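Local coordinates for salicylic acid-binding protein 2 (Nicotiana tabacum, PDB 1XKL) that hydrolyses methyl salicylate to salicylic acid and methanol, releasing the active hormone for systemic acquired resistance in plant defence, at residues T147-G152 with R177-F182; Y204-E209 with F217-I222. One frame throughout, in Å; residues are numbered along the deposited sequence.

Contact 1: T147-G152 with R177-F182; sequences TSMFFG and RPSSLF. With STH (2-amino-4H-1,3-benzoxathiin-4-ol), chain E.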
loop_
_atom_site.group_PDB
_atom_site.type_symbol
_atom_site.label_atom_id
_atom_site.label_comp_id
_atom_site.label_asym_id
_atom_site.label_seq_id
_atom_site.Cartn_x
_atom_site.Cartn_y
_atom_site.Cartn_z
ATOM N N THR A 147 -22.006 15.839 3.863
ATOM C CA THR A 147 -20.777 16.212 3.171
ATOM C C THR A 147 -19.627 16.460 4.147
ATOM O O THR A 147 -19.819 17.081 5.190
ATOM C CB THR A 147 -20.999 17.498 2.332
ATOM O OG1 THR A 147 -22.035 17.267 1.372
ATOM C CG2 THR A 147 -19.723 17.899 1.606
ATOM N N SER A 148 -18.437 15.972 3.809
ATOM C CA SER A 148 -17.270 16.172 4.661
ATOM C C SER A 148 -16.383 17.242 4.036
ATOM O O SER A 148 -16.367 17.406 2.813
ATOM C CB SER A 148 -16.479 14.862 4.828
ATOM O OG SER A 148 -15.943 14.411 3.594
HETATM N N MSE A 149 -15.667 17.981 4.879
HETATM C CA MSE A 149 -14.773 19.038 4.419
HETATM C C MSE A 149 -13.366 18.755 4.940
HETATM O O MSE A 149 -13.182 18.522 6.132
HETATM C CB MSE A 149 -15.264 20.397 4.936
HETATM C CG MSE A 149 -14.394 21.577 4.541
HETATM SE SE MSE A 149 -15.109 23.276 5.192
HETATM C CE MSE A 149 -14.982 22.916 7.091
ATOM N N PHE A 150 -12.383 18.765 4.047
ATOM C CA PHE A 150 -11.004 18.490 4.442
ATOM C C PHE A 150 -10.051 19.482 3.805
ATOM O O PHE A 150 -9.790 19.425 2.602
ATOM C CB PHE A 150 -10.624 17.057 4.046
ATOM C CG PHE A 150 -9.246 16.633 4.499
ATOM C CD1 PHE A 150 -8.767 16.988 5.753
ATOM C CD2 PHE A 150 -8.444 15.845 3.677
ATOM C CE1 PHE A 150 -7.507 16.565 6.188
ATOM C CE2 PHE A 150 -7.182 15.414 4.103
ATOM C CZ PHE A 150 -6.718 15.777 5.359
ATOM N N PHE A 151 -9.540 20.407 4.615
ATOM C CA PHE A 151 -8.614 21.420 4.121
ATOM C C PHE A 151 -7.392 20.780 3.467
ATOM O O PHE A 151 -6.871 19.778 3.952
ATOM C CB PHE A 151 -8.149 22.334 5.266
ATOM C CG PHE A 151 -9.259 23.094 5.935
ATOM C CD1 PHE A 151 -10.419 23.418 5.232
ATOM C CD2 PHE A 151 -9.133 23.518 7.253
ATOM C CE1 PHE A 151 -11.436 24.155 5.836
ATOM C CE2 PHE A 151 -10.144 24.256 7.866
ATOM C CZ PHE A 151 -11.302 24.576 7.154
ATOM N N GLY A 152 -6.954 21.363 2.357
ATOM C CA GLY A 152 -5.788 20.857 1.665
ATOM C C GLY A 152 -4.595 21.710 2.057
ATOM O O GLY A 152 -4.775 22.768 2.666
ATOM N N ARG A 177 -7.567 17.131 10.052
ATOM C CA ARG A 177 -8.388 15.982 9.730
ATOM C C ARG A 177 -9.673 16.456 9.066
ATOM O O ARG A 177 -10.032 17.634 9.150
ATOM C CB ARG A 177 -8.720 15.195 11.001
ATOM C CG ARG A 177 -7.507 14.571 11.703
ATOM C CD ARG A 177 -7.915 13.970 13.039
ATOM N NE ARG A 177 -8.864 12.874 12.866
ATOM C CZ ARG A 177 -9.525 12.289 13.857
ATOM N NH1 ARG A 177 -9.351 12.692 15.106
ATOM N NH2 ARG A 177 -10.366 11.297 13.603
ATOM N N PRO A 178 -10.383 15.547 8.385
ATOM C CA PRO A 178 -11.628 15.967 7.738
ATOM C C PRO A 178 -12.718 16.304 8.747
ATOM O O PRO A 178 -12.777 15.713 9.820
ATOM C CB PRO A 178 -11.994 14.763 6.866
ATOM C CG PRO A 178 -11.366 13.596 7.600
ATOM C CD PRO A 178 -10.037 14.154 8.048
ATOM N N SER A 179 -13.555 17.286 8.432
ATOM C CA SER A 179 -14.652 17.609 9.329
ATOM C C SER A 179 -15.892 17.868 8.477
ATOM O O SER A 179 -16.080 17.209 7.451
ATOM C CB SER A 179 -14.318 18.808 10.242
ATOM O OG SER A 179 -14.419 20.058 9.593
ATOM N N SER A 180 -16.724 18.825 8.868
ATOM C CA SER A 180 -17.947 19.095 8.116
ATOM C C SER A 180 -18.524 20.414 8.590
ATOM O O SER A 180 -18.227 20.849 9.697
ATOM C CB SER A 180 -18.943 17.952 8.374
ATOM O OG SER A 180 -20.193 18.152 7.739
ATOM N N LEU A 181 -19.316 21.067 7.745
ATOM C CA LEU A 181 -19.952 22.320 8.139
ATOM C C LEU A 181 -21.339 21.955 8.642
ATOM O O LEU A 181 -22.060 22.798 9.167
ATOM C CB LEU A 181 -20.070 23.280 6.952
ATOM C CG LEU A 181 -18.771 23.857 6.391
ATOM C CD1 LEU A 181 -19.068 24.791 5.224
ATOM C CD2 LEU A 181 -18.042 24.607 7.495
ATOM N N PHE A 182 -21.699 20.681 8.470
ATOM C CA PHE A 182 -22.997 20.168 8.899
ATOM C C PHE A 182 -24.170 20.989 8.344
ATOM O O PHE A 182 -25.169 21.203 9.029
ATOM C CB PHE A 182 -23.047 20.129 10.430
ATOM C CG PHE A 182 -21.995 19.242 11.040
ATOM C CD1 PHE A 182 -22.140 17.855 11.030
ATOM C CD2 PHE A 182 -20.820 19.788 11.550
ATOM C CE1 PHE A 182 -21.126 17.024 11.515
ATOM C CE2 PHE A 182 -19.801 18.969 12.035
ATOM C CZ PHE A 182 -19.954 17.584 12.017
HETATM C C8 STH E . -14.312 26.500 9.307
HETATM O O8 STH E . -15.569 25.982 9.294
HETATM C C1 STH E . -13.793 27.334 8.185
HETATM C C2 STH E . -12.410 27.869 8.248
HETATM C C3 STH E . -11.918 28.665 7.173
HETATM C C4 STH E . -12.739 28.925 6.032
HETATM C C5 STH E . -14.069 28.408 5.959
HETATM C C6 STH E . -14.583 27.617 7.009
HETATM C C7 STH E . -12.163 27.154 10.565
HETATM O O2 STH E . -11.572 27.637 9.369
HETATM N N7 STH E . -11.187 26.463 11.268
HETATM S S7 STH E . -13.496 26.256 10.424
#
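Met-149, deposited as selenomethionine, and Leu-181 cross at a slant where strand 147-150 meets the loop leading into helix 183-188. CG of Met-149 stands anti to the backbone N (chi1 179°), and the chain runs straight to SE before bending at chi3, which carries CE to 3.5 Å from CD2 of Leu-181. Both ends line the pocket of the bound benzoxathiin: CD2 of Leu-181 lies 3.4 Å from O8 of the ligand, while the ring of Phe-151 approaches the ligand's C2 through CZ. Unbranched methionine and branched leucine suit an apolar pocket wall, since their ends pack without needing a polar partner. Farther along the strand, Phe-150 and Pro-178 run alongside each other in the same direction, with CD of Pro-178 in an off-centre CH-pi contact 4.3 Å from the Phe-150 ring centroid. The backbones join in a single antiparallel bridge, Met-149 N to Ser-179 O at 2.7 Å and Ser-179 N to Met-149 O at 2.6 Å. Ser-180 OG donates to Thr-147 O almost head-on (172° at the oxygen) and accepts from Phe-182 N, closing an ST turn before the helix. Hydrogen bonds across the contact thus use backbone and the Ser-180 hydroxyl, while Met-149 and Leu-181 meet the ligand by apolar packing.

Contact 2: Y204-E209 with F217-I222; sequences YIVCTE and FQRWQI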
loop_
_atom_site.group_PDB
_atom_site.type_symbol
_atom_site.label_atom_id
_atom_site.label_comp_id
_atom_site.label_asym_id
_atom_site.label_seq_id
_atom_site.Cartn_x
_atom_site.Cartn_y
_atom_site.Cartn_z
ATOM N N TYR A 204 -16.858 39.547 19.781
ATOM C CA TYR A 204 -16.279 39.089 18.530
ATOM C C TYR A 204 -14.894 39.690 18.319
ATOM O O TYR A 204 -14.729 40.915 18.332
ATOM C CB TYR A 204 -17.196 39.447 17.348
ATOM C CG TYR A 204 -16.909 38.623 16.114
ATOM C CD1 TYR A 204 -15.735 38.810 15.390
ATOM C CD2 TYR A 204 -17.786 37.619 15.698
ATOM C CE1 TYR A 204 -15.439 38.018 14.288
ATOM C CE2 TYR A 204 -17.500 36.818 14.590
ATOM C CZ TYR A 204 -16.330 37.022 13.891
ATOM O OH TYR A 204 -16.029 36.258 12.787
ATOM N N ILE A 205 -13.893 38.826 18.159
ATOM C CA ILE A 205 -12.531 39.291 17.923
ATOM C C ILE A 205 -12.268 39.137 16.442
ATOM O O ILE A 205 -12.242 38.024 15.908
ATOM C CB ILE A 205 -11.464 38.478 18.740
ATOM C CG1 ILE A 205 -11.751 38.579 20.235
ATOM C CG2 ILE A 205 -10.075 39.027 18.470
ATOM C CD1 ILE A 205 -10.705 37.898 21.129
ATOM N N VAL A 206 -12.103 40.271 15.776
ATOM C CA VAL A 206 -11.861 40.313 14.341
ATOM C C VAL A 206 -10.385 40.218 13.999
ATOM O O VAL A 206 -9.554 40.876 14.625
ATOM C CB VAL A 206 -12.378 41.636 13.730
ATOM C CG1 VAL A 206 -12.026 41.690 12.249
ATOM C CG2 VAL A 206 -13.877 41.756 13.937
ATOM N N CYS A 207 -10.074 39.408 12.990
ATOM C CA CYS A 207 -8.708 39.236 12.517
ATOM C C CYS A 207 -8.652 39.865 11.124
ATOM O O CYS A 207 -8.985 39.231 10.118
ATOM C CB CYS A 207 -8.345 37.743 12.487
ATOM S SG CYS A 207 -8.391 36.978 14.141
ATOM N N THR A 208 -8.239 41.136 11.101
ATOM C CA THR A 208 -8.160 41.953 9.890
ATOM C C THR A 208 -7.509 41.323 8.671
ATOM O O THR A 208 -7.891 41.627 7.544
ATOM C CB THR A 208 -7.436 43.316 10.163
ATOM O OG1 THR A 208 -6.026 43.103 10.293
ATOM C CG2 THR A 208 -7.958 43.957 11.441
ATOM N N GLU A 209 -6.535 40.446 8.876
ATOM C CA GLU A 209 -5.855 39.835 7.740
ATOM C C GLU A 209 -6.335 38.433 7.400
ATOM O O GLU A 209 -5.711 37.730 6.609
ATOM C CB GLU A 209 -4.351 39.816 7.996
ATOM C CG GLU A 209 -3.773 41.196 8.229
ATOM C CD GLU A 209 -4.050 42.129 7.070
ATOM O OE1 GLU A 209 -3.691 41.774 5.928
ATOM O OE2 GLU A 209 -4.629 43.214 7.298
ATOM N N PHE A 217 -16.661 39.625 6.008
ATOM C CA PHE A 217 -17.728 38.749 6.480
ATOM C C PHE A 217 -17.788 38.758 8.002
ATOM O O PHE A 217 -18.855 38.600 8.593
ATOM C CB PHE A 217 -17.536 37.314 5.986
ATOM C CG PHE A 217 -18.660 36.402 6.374
ATOM C CD1 PHE A 217 -19.887 36.467 5.719
ATOM C CD2 PHE A 217 -18.519 35.529 7.445
ATOM C CE1 PHE A 217 -20.957 35.677 6.132
ATOM C CE2 PHE A 217 -19.580 34.737 7.862
ATOM C CZ PHE A 217 -20.805 34.810 7.209
ATOM N N GLN A 218 -16.633 38.922 8.635
ATOM C CA GLN A 218 -16.589 38.978 10.081
ATOM C C GLN A 218 -17.359 40.225 10.529
ATOM O O GLN A 218 -18.202 40.156 11.426
ATOM C CB GLN A 218 -15.137 39.039 10.568
ATOM C CG GLN A 218 -14.337 37.753 10.360
ATOM C CD GLN A 218 -12.929 37.867 10.908
ATOM O OE1 GLN A 218 -12.727 38.354 12.017
ATOM N NE2 GLN A 218 -11.952 37.414 10.141
ATOM N N ARG A 219 -17.084 41.364 9.896
ATOM C CA ARG A 219 -17.784 42.602 10.250
ATOM C C ARG A 219 -19.254 42.493 9.856
ATOM O O ARG A 219 -20.118 43.113 10.474
ATOM C CB ARG A 219 -17.140 43.805 9.551
ATOM C CG ARG A 219 -15.618 43.781 9.570
ATOM C CD ARG A 219 -15.003 45.111 9.982
ATOM N NE ARG A 219 -14.990 45.293 11.438
ATOM C CZ ARG A 219 -13.884 45.440 12.163
ATOM N NH1 ARG A 219 -13.968 45.601 13.476
ATOM N NH2 ARG A 219 -12.694 45.422 11.573
ATOM N N TRP A 220 -19.533 41.695 8.829
ATOM C CA TRP A 220 -20.901 41.500 8.379
ATOM C C TRP A 220 -21.712 40.835 9.484
ATOM O O TRP A 220 -22.858 41.207 9.735
ATOM C CB TRP A 220 -20.941 40.623 7.132
ATOM C CG TRP A 220 -22.325 40.443 6.615
ATOM C CD1 TRP A 220 -22.996 41.267 5.749
ATOM C CD2 TRP A 220 -23.254 39.420 6.994
ATOM N NE1 TRP A 220 -24.283 40.821 5.574
ATOM C CE2 TRP A 220 -24.469 39.691 6.325
ATOM C CE3 TRP A 220 -23.179 38.305 7.837
ATOM C CZ2 TRP A 220 -25.601 38.885 6.474
ATOM C CZ3 TRP A 220 -24.304 37.501 7.987
ATOM C CH2 TRP A 220 -25.500 37.796 7.307
ATOM N N GLN A 221 -21.118 39.845 10.142
ATOM C CA GLN A 221 -21.810 39.143 11.218
ATOM C C GLN A 221 -22.019 40.038 12.419
ATOM O O GLN A 221 -23.048 39.964 13.085
ATOM C CB GLN A 221 -21.020 37.914 11.658
ATOM C CG GLN A 221 -20.734 36.922 10.557
ATOM C CD GLN A 221 -19.969 35.734 11.082
ATOM O OE1 GLN A 221 -20.551 34.801 11.630
ATOM N NE2 GLN A 221 -18.657 35.772 10.938
ATOM N N ILE A 222 -21.029 40.869 12.718
ATOM C CA ILE A 222 -21.143 41.778 13.853
ATOM C C ILE A 222 -22.289 42.758 13.584
ATOM O O ILE A 222 -23.145 42.979 14.441
ATOM C CB ILE A 222 -19.825 42.546 14.063
ATOM C CG1 ILE A 222 -18.748 41.567 14.546
ATOM C CG2 ILE A 222 -20.025 43.682 15.070
ATOM C CD1 ILE A 222 -17.409 42.206 14.791
#
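Gln-218 reaches from helix 215-225 to strand 202-207 within a beta-alpha-beta unit of the alpha/beta-hydrolase fold; the axes of the short strand and helix pass 9.0 Å apart, nearly antiparallel (158°). Its CB sits by the Tyr-204 ring, 3.9 Å from CE1, and CG comes 3.3 Å from the Tyr-204 OH. Beyond CG the chain is extended (chi2 -178°), delivering the amide to the end of the strand. There OE1 accepts from Cys-207 N at 3.0 Å while also lying in plane at the edge of the Tyr-204 ring. NE2 donates to Ile-213 O, outside the two segments, and only weakly to Cys-207 O, 3.5 Å away. Glutamine suits this place, since one amide can both accept from and donate to the backbone, and its side chain also touches Asp-210 of the charge relay. The Tyr-204 OH bonds to Ala-106 O, which Gln-221 NE2 shares. One turn on along the helix, Ile-222 packs against Tyr-204 and Val-206, its CG1 3.8 Å from CG of Tyr-204. Arg-219 bends at chi2 and chi3, bringing a guanidinium face over CG2 of Val-206, while NH2 salt-bridges Glu-215 and Glu-232. CD1 of Ile-222 ends 3.7 Å from CG2 of Val-206.

Overall arrangement
Both contacts are largely buried, yet they belong to different layers of the enzyme. Contact 1 joins the small two-stranded sheet to a loop between helices and faces the ligand; contact 2 packs a helix on the central parallel sheet, beside Asp-210 of the charge relay. They share no helix or strand, their centres are 22 Å apart, and their nearest atoms stay about 10 Å from each other. Chemistry follows place: 147-152 with 177-182 is stitched by paired backbone bonds and offers apolar ends to the pocket, whereas in 204-209 with 217-222 the hydrogen bonds run between the Gln-218 amide and the Cys-207 backbone, amid aliphatic packing and salt-bridged arginine. One contributes to the ligand-pocket wall, the other adjoins the catalytic triad.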